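Local coordinates for cyclic nucleotide-binding protein (Ruegeria pomeroyi, PDB 3FX3) that probably acts as a DNA-binding transcription regulator of the Crp family, with a cyclic nucleotide-binding domain joined to a helix-turn-helix domain, at residues A54-I59 and V109-S114; D60-L65 and V79-E84. All coordinates share one frame; numbering follows the deposited sequence.

Contact 1. Residues A54-I59 and V109-S114; sequences AIHVVI and VMHIPS
Residues 54-58 and 109-113 pair as antiparallel neighbours in one four-stranded sheet of the cyclic nucleotide-binding domain, a beta roll of the cupin type, with axes 4.4 Å apart and N-to-C directions at 156°. Ile55 and Ile112 form one hydrogen-bonded pair, Ile55 N to Ile112 O and Ile112 N to Ile55 O both 2.9 Å; Val57 and Met110 form the other, its Met110 N-H running to Val57 O almost straight. Between the two lies the non-hydrogen-bonded pair of His56 and His111, whose imidazoles rise on the same face and meet rim to rim. ND1 of His56 and ND1 of His111 are 2.8 Å apart in a hydrogen bond, each nitrogen near the plane of the other ring although the planes stand at 88°. One ND1 must carry a proton and the other a lone pair, a task imidazole can do either way. Both side chains put CG anti to the carbonyl carbon, which turns the two ND1 atoms toward each other; NE2 of His56 then reaches the hydroxyl of Tyr97, and NE2 of His111 that of Tyr39. A leucine in place of His56 would probably leave His111 ND1 and the Tyr97 hydroxyl without their buried partner. Val109 suits the same face because its CG1 lies over one side of the His111 ring, near the rim.

The other face is apolar. Val57 and selenomethionine Met110 run side by side, and Ile59, at the corner where the chain leaves this sheet, lays CD1 against Met110 CB. A bend at chi3 (70°) turns the flexible Met110 chain back to the valine, its CE 3.7 Å from Val57 CG2.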
loop_
_atom_site.group_PDB
_atom_site.type_symbol
_atom_site.label_atom_id
_atom_site.label_comp_id
_atom_site.label_asym_id
_atom_site.label_seq_id
_atom_site.Cartn_x
_atom_site.Cartn_y
_atom_site.Cartn_z
ATOM N N ALA B 54 -11.581 -19.451 -7.419
ATOM C CA ALA B 54 -12.238 -18.170 -7.595
ATOM C C ALA B 54 -11.539 -17.136 -6.756
ATOM O O ALA B 54 -10.805 -17.474 -5.792
ATOM C CB ALA B 54 -13.738 -18.251 -7.186
ATOM N N ILE B 55 -11.760 -15.879 -7.126
ATOM C CA ILE B 55 -11.360 -14.748 -6.327
ATOM C C ILE B 55 -12.638 -14.207 -5.698
ATOM O O ILE B 55 -13.685 -14.202 -6.333
ATOM C CB ILE B 55 -10.699 -13.660 -7.184
ATOM C CG1 ILE B 55 -9.436 -14.218 -7.879
ATOM C CG2 ILE B 55 -10.319 -12.474 -6.340
ATOM C CD1 ILE B 55 -8.810 -13.236 -8.902
ATOM N N HIS B 56 -12.533 -13.725 -4.476
ATOM C CA HIS B 56 -13.703 -13.438 -3.644
ATOM C C HIS B 56 -13.851 -11.981 -3.316
ATOM O O HIS B 56 -12.891 -11.320 -2.974
ATOM C CB HIS B 56 -13.630 -14.265 -2.355
ATOM C CG HIS B 56 -13.181 -15.667 -2.592
ATOM N ND1 HIS B 56 -14.008 -16.637 -3.111
ATOM C CD2 HIS B 56 -11.967 -16.253 -2.435
ATOM C CE1 HIS B 56 -13.335 -17.767 -3.236
ATOM N NE2 HIS B 56 -12.092 -17.564 -2.829
ATOM N N VAL B 57 -15.085 -11.508 -3.397
ATOM C CA VAL B 57 -15.438 -10.154 -3.066
ATOM C C VAL B 57 -16.666 -10.136 -2.138
ATOM O O VAL B 57 -17.761 -10.609 -2.524
ATOM C CB VAL B 57 -15.774 -9.352 -4.334
ATOM C CG1 VAL B 57 -16.017 -7.899 -3.958
ATOM C CG2 VAL B 57 -14.643 -9.459 -5.398
ATOM N N VAL B 58 -16.496 -9.615 -0.927
ATOM C CA VAL B 58 -17.602 -9.524 0.029
ATOM C C VAL B 58 -18.555 -8.421 -0.430
ATOM O O VAL B 58 -18.104 -7.324 -0.757
ATOM C CB VAL B 58 -17.100 -9.250 1.446
ATOM C CG1 VAL B 58 -18.282 -9.254 2.471
ATOM C CG2 VAL B 58 -16.028 -10.272 1.819
ATOM N N ILE B 59 -19.842 -8.749 -0.560
ATOM C CA ILE B 59 -20.876 -7.785 -0.899
ATOM C C ILE B 59 -21.544 -7.281 0.376
ATOM O O ILE B 59 -21.902 -6.102 0.473
ATOM C CB ILE B 59 -21.936 -8.401 -1.798
ATOM C CG1 ILE B 59 -21.292 -8.933 -3.085
ATOM C CG2 ILE B 59 -23.061 -7.394 -2.083
ATOM C CD1 ILE B 59 -20.352 -7.962 -3.813
ATOM N N VAL B 109 -21.460 -12.967 -0.995
ATOM C CA VAL B 109 -20.174 -12.897 -1.655
ATOM C C VAL B 109 -20.372 -13.032 -3.165
ATOM O O VAL B 109 -21.253 -13.751 -3.646
ATOM C CB VAL B 109 -19.245 -13.982 -1.136
ATOM C CG1 VAL B 109 -17.853 -13.910 -1.813
ATOM C CG2 VAL B 109 -19.144 -13.915 0.384
HETATM N N MSE B 110 -19.535 -12.325 -3.910
HETATM C CA MSE B 110 -19.422 -12.484 -5.329
HETATM C C MSE B 110 -18.129 -13.214 -5.621
HETATM O O MSE B 110 -17.033 -12.748 -5.275
HETATM C CB MSE B 110 -19.398 -11.119 -6.019
HETATM C CG MSE B 110 -19.525 -11.222 -7.539
HETATM SE SE MSE B 110 -19.152 -9.511 -8.392
HETATM C CE MSE B 110 -17.235 -9.422 -8.051
ATOM N N HIS B 111 -18.234 -14.341 -6.286
ATOM C CA HIS B 111 -17.050 -15.128 -6.632
ATOM C C HIS B 111 -16.784 -14.981 -8.140
ATOM O O HIS B 111 -17.663 -15.236 -8.949
ATOM C CB HIS B 111 -17.279 -16.614 -6.312
ATOM C CG HIS B 111 -17.619 -16.907 -4.884
ATOM N ND1 HIS B 111 -16.661 -17.057 -3.904
ATOM C CD2 HIS B 111 -18.806 -17.199 -4.294
ATOM C CE1 HIS B 111 -17.255 -17.333 -2.755
ATOM N NE2 HIS B 111 -18.548 -17.463 -2.969
ATOM N N ILE B 112 -15.570 -14.616 -8.508
ATOM C CA ILE B 112 -15.168 -14.578 -9.917
ATOM C C ILE B 112 -14.336 -15.821 -10.198
ATOM O O ILE B 112 -13.263 -15.976 -9.607
ATOM C CB ILE B 112 -14.310 -13.371 -10.230
ATOM C CG1 ILE B 112 -15.043 -12.068 -9.891
ATOM C CG2 ILE B 112 -13.947 -13.374 -11.739
ATOM C CD1 ILE B 112 -16.336 -11.888 -10.641
ATOM N N PRO B 113 -14.818 -16.713 -11.080
ATOM C CA PRO B 113 -14.009 -17.912 -11.311
ATOM C C PRO B 113 -12.630 -17.555 -11.857
ATOM O O PRO B 113 -12.516 -16.705 -12.713
ATOM C CB PRO B 113 -14.805 -18.723 -12.334
ATOM C CG PRO B 113 -16.173 -18.170 -12.298
ATOM C CD PRO B 113 -16.096 -16.740 -11.792
ATOM N N SER B 114 -11.597 -18.197 -11.336
ATOM C CA SER B 114 -10.236 -17.893 -11.744
ATOM C C SER B 114 -10.012 -17.991 -13.248
ATOM O O SER B 114 -9.408 -17.076 -13.823
ATOM C CB SER B 114 -9.249 -18.820 -11.028
ATOM O OG SER B 114 -9.385 -18.627 -9.640
#

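Contact 2. Residues D60-L65 and V79-E84; sequences DGWVKL and VFTRGE
Trp62 and Thr81 meet where the strands of a beta hairpin, 62-68 and 74-81, run into their flanking turns within the cyclic nucleotide-binding domain. The pair Val63 and Phe80 ties the backbones, Val63 N to Phe80 O and Phe80 N to Val63 O each 2.8 Å. Thr81 can be followed outward from its CB, which sits over the face of the Trp62 six-membered ring, 3.5 Å from the centroid and 6° off the normal, a CH-pi contact. From there OG1, anti to the backbone N (chi1 -167°), donates to Gly61 O at 2.8 Å, coming from above the carbonyl plane, while also lying over the indole. CG2, the other branch, ends near CH2 and CZ2 of the same ring. A beta-branched residue with one hydroxyl thus serves both the carbonyl and the indole, and Gly61 has a positive phi that would press a CB against the preceding carbonyl oxygen.

Farther along, Val79 CG2 approaches Trp62 CZ3, and on the other side of the sheet Leu65 CD2 touches the edge of the Phe80 ring at CE2, 3.6 Å away. The turn 81-84, type II with Gly83 at positive phi, is braced by Thr81 N donating to Glu84 OE1. Beside the turn a water donates to Asp60 OD1 and accepts from Arg82 NE, while Arg82 NH1 forms a salt bridge with Asp167.

Trp62 NE1 is hydrogen-bonded to Thr176 O. The chemistry is consistent with a mixed seam toward the helix-turn-helix domain, in which the indole packs on helices 154-165 and 182-187 while its N-H and the Arg82 guanidinium make polar bonds across.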
loop_
_atom_site.group_PDB
_atom_site.type_symbol
_atom_site.label_atom_id
_atom_site.label_comp_id
_atom_site.label_asym_id
_atom_site.label_seq_id
_atom_site.Cartn_x
_atom_site.Cartn_y
_atom_site.Cartn_z
ATOM N N ASP B 60 -21.686 -8.162 1.358
ATOM C CA ASP B 60 -22.297 -7.804 2.642
ATOM C C ASP B 60 -21.810 -8.746 3.726
ATOM O O ASP B 60 -21.582 -9.928 3.447
ATOM C CB ASP B 60 -23.828 -7.937 2.562
ATOM C CG ASP B 60 -24.540 -7.268 3.746
ATOM O OD1 ASP B 60 -24.413 -6.033 3.909
ATOM O OD2 ASP B 60 -25.176 -7.977 4.535
ATOM N N GLY B 61 -21.674 -8.260 4.955
ATOM C CA GLY B 61 -21.286 -9.114 6.086
ATOM C C GLY B 61 -19.788 -9.148 6.312
ATOM O O GLY B 61 -19.057 -8.358 5.749
ATOM N N TRP B 62 -19.338 -10.061 7.163
ATOM C CA TRP B 62 -17.931 -10.164 7.572
ATOM C C TRP B 62 -17.441 -11.597 7.387
ATOM O O TRP B 62 -18.096 -12.545 7.821
ATOM C CB TRP B 62 -17.785 -9.770 9.034
ATOM C CG TRP B 62 -17.908 -8.306 9.267
ATOM C CD1 TRP B 62 -19.053 -7.596 9.453
ATOM C CD2 TRP B 62 -16.830 -7.361 9.319
ATOM N NE1 TRP B 62 -18.755 -6.254 9.624
ATOM C CE2 TRP B 62 -17.394 -6.094 9.535
ATOM C CE3 TRP B 62 -15.444 -7.471 9.197
ATOM C CZ2 TRP B 62 -16.621 -4.940 9.633
ATOM C CZ3 TRP B 62 -14.671 -6.320 9.305
ATOM C CH2 TRP B 62 -15.265 -5.077 9.540
ATOM N N VAL B 63 -16.286 -11.746 6.756
ATOM C CA VAL B 63 -15.658 -13.048 6.528
ATOM C C VAL B 63 -14.333 -13.059 7.257
ATOM O O VAL B 63 -13.591 -12.076 7.205
ATOM C CB VAL B 63 -15.432 -13.264 5.022
ATOM C CG1 VAL B 63 -14.632 -14.532 4.732
ATOM C CG2 VAL B 63 -16.787 -13.307 4.331
ATOM N N LYS B 64 -14.023 -14.138 7.961
ATOM C CA LYS B 64 -12.704 -14.247 8.591
ATOM C C LYS B 64 -11.848 -15.272 7.859
ATOM O O LYS B 64 -12.362 -16.279 7.375
ATOM C CB LYS B 64 -12.814 -14.598 10.068
ATOM C CG LYS B 64 -13.088 -16.070 10.397
ATOM C CD LYS B 64 -13.073 -16.365 11.918
ATOM C CE LYS B 64 -13.854 -17.648 12.223
ATOM N NZ LYS B 64 -13.929 -18.018 13.669
ATOM N N LEU B 65 -10.552 -15.014 7.782
ATOM C CA LEU B 65 -9.596 -15.975 7.273
ATOM C C LEU B 65 -8.757 -16.425 8.468
ATOM O O LEU B 65 -8.333 -15.591 9.255
ATOM C CB LEU B 65 -8.685 -15.333 6.226
ATOM C CG LEU B 65 -9.177 -15.265 4.768
ATOM C CD1 LEU B 65 -10.638 -15.008 4.662
ATOM C CD2 LEU B 65 -8.376 -14.234 3.928
ATOM N N VAL B 79 -9.853 -10.273 8.658
ATOM C CA VAL B 79 -11.278 -10.164 8.437
ATOM C C VAL B 79 -11.568 -9.198 7.314
ATOM O O VAL B 79 -10.918 -8.157 7.202
ATOM C CB VAL B 79 -12.059 -9.760 9.693
ATOM C CG1 VAL B 79 -12.042 -10.886 10.651
ATOM C CG2 VAL B 79 -11.482 -8.496 10.341
ATOM N N PHE B 80 -12.535 -9.542 6.476
ATOM C CA PHE B 80 -12.941 -8.694 5.337
ATOM C C PHE B 80 -14.419 -8.444 5.373
ATOM O O PHE B 80 -15.179 -9.285 5.866
ATOM C CB PHE B 80 -12.576 -9.371 4.003
ATOM C CG PHE B 80 -11.098 -9.461 3.768
ATOM C CD1 PHE B 80 -10.386 -8.354 3.360
ATOM C CD2 PHE B 80 -10.403 -10.644 4.009
ATOM C CE1 PHE B 80 -8.997 -8.428 3.167
ATOM C CE2 PHE B 80 -9.038 -10.722 3.816
ATOM C CZ PHE B 80 -8.330 -9.632 3.395
ATOM N N THR B 81 -14.830 -7.311 4.803
ATOM C CA THR B 81 -16.220 -6.914 4.813
ATOM C C THR B 81 -16.622 -6.291 3.465
ATOM O O THR B 81 -15.878 -6.364 2.495
ATOM C CB THR B 81 -16.538 -5.971 6.018
ATOM O OG1 THR B 81 -17.962 -5.857 6.170
ATOM C CG2 THR B 81 -15.939 -4.594 5.839
ATOM N N ARG B 82 -17.813 -5.728 3.398
ATOM C CA ARG B 82 -18.392 -5.288 2.109
ATOM C C ARG B 82 -17.483 -4.379 1.325
ATOM O O ARG B 82 -16.839 -3.506 1.886
ATOM C CB ARG B 82 -19.762 -4.634 2.269
ATOM C CG ARG B 82 -19.759 -3.257 2.693
ATOM C CD ARG B 82 -21.155 -2.815 3.241
ATOM N NE ARG B 82 -22.109 -2.382 2.223
ATOM C CZ ARG B 82 -22.041 -1.224 1.567
ATOM N NH1 ARG B 82 -21.034 -0.382 1.787
ATOM N NH2 ARG B 82 -22.983 -0.900 0.678
ATOM N N GLY B 83 -17.398 -4.661 0.030
ATOM C CA GLY B 83 -16.566 -3.924 -0.903
ATOM C C GLY B 83 -15.112 -4.339 -0.896
ATOM O O GLY B 83 -14.286 -3.649 -1.456
ATOM N N GLU B 84 -14.772 -5.456 -0.264
ATOM C CA GLU B 84 -13.367 -5.866 -0.200
ATOM C C GLU B 84 -13.156 -7.202 -0.866
ATOM O O GLU B 84 -13.975 -8.132 -0.692
ATOM C CB GLU B 84 -12.874 -5.920 1.251
ATOM C CG GLU B 84 -13.021 -4.579 1.975
ATOM C CD GLU B 84 -12.516 -4.623 3.420
ATOM O OE1 GLU B 84 -12.714 -5.626 4.155
ATOM O OE2 GLU B 84 -11.897 -3.622 3.823
HETATM O O HOH W 1 -23.969 -4.831 1.557
#

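The first segments, 54-59 and 60-65, are consecutive in the chain, and both segments of contact 2 fall between the two of contact 1. Ile59 turns the corner, so strands 54-58 and 62-68 belong to the two different sheets of the roll. The contact centres lie about 11 Å apart. The 81-84 turn of contact 2 comes back to contact 1, with Val58 O 2.9 Å from Gly83 N and Val58 N 2.9 Å from Glu84 O, probable hydrogen bonds that line the turn up beside strand 54-58. Contact 1 packs against helices 7-13 and 88-93, whereas contact 2 faces the helix-turn-helix domain, where Glu84 forms a salt bridge with Arg187.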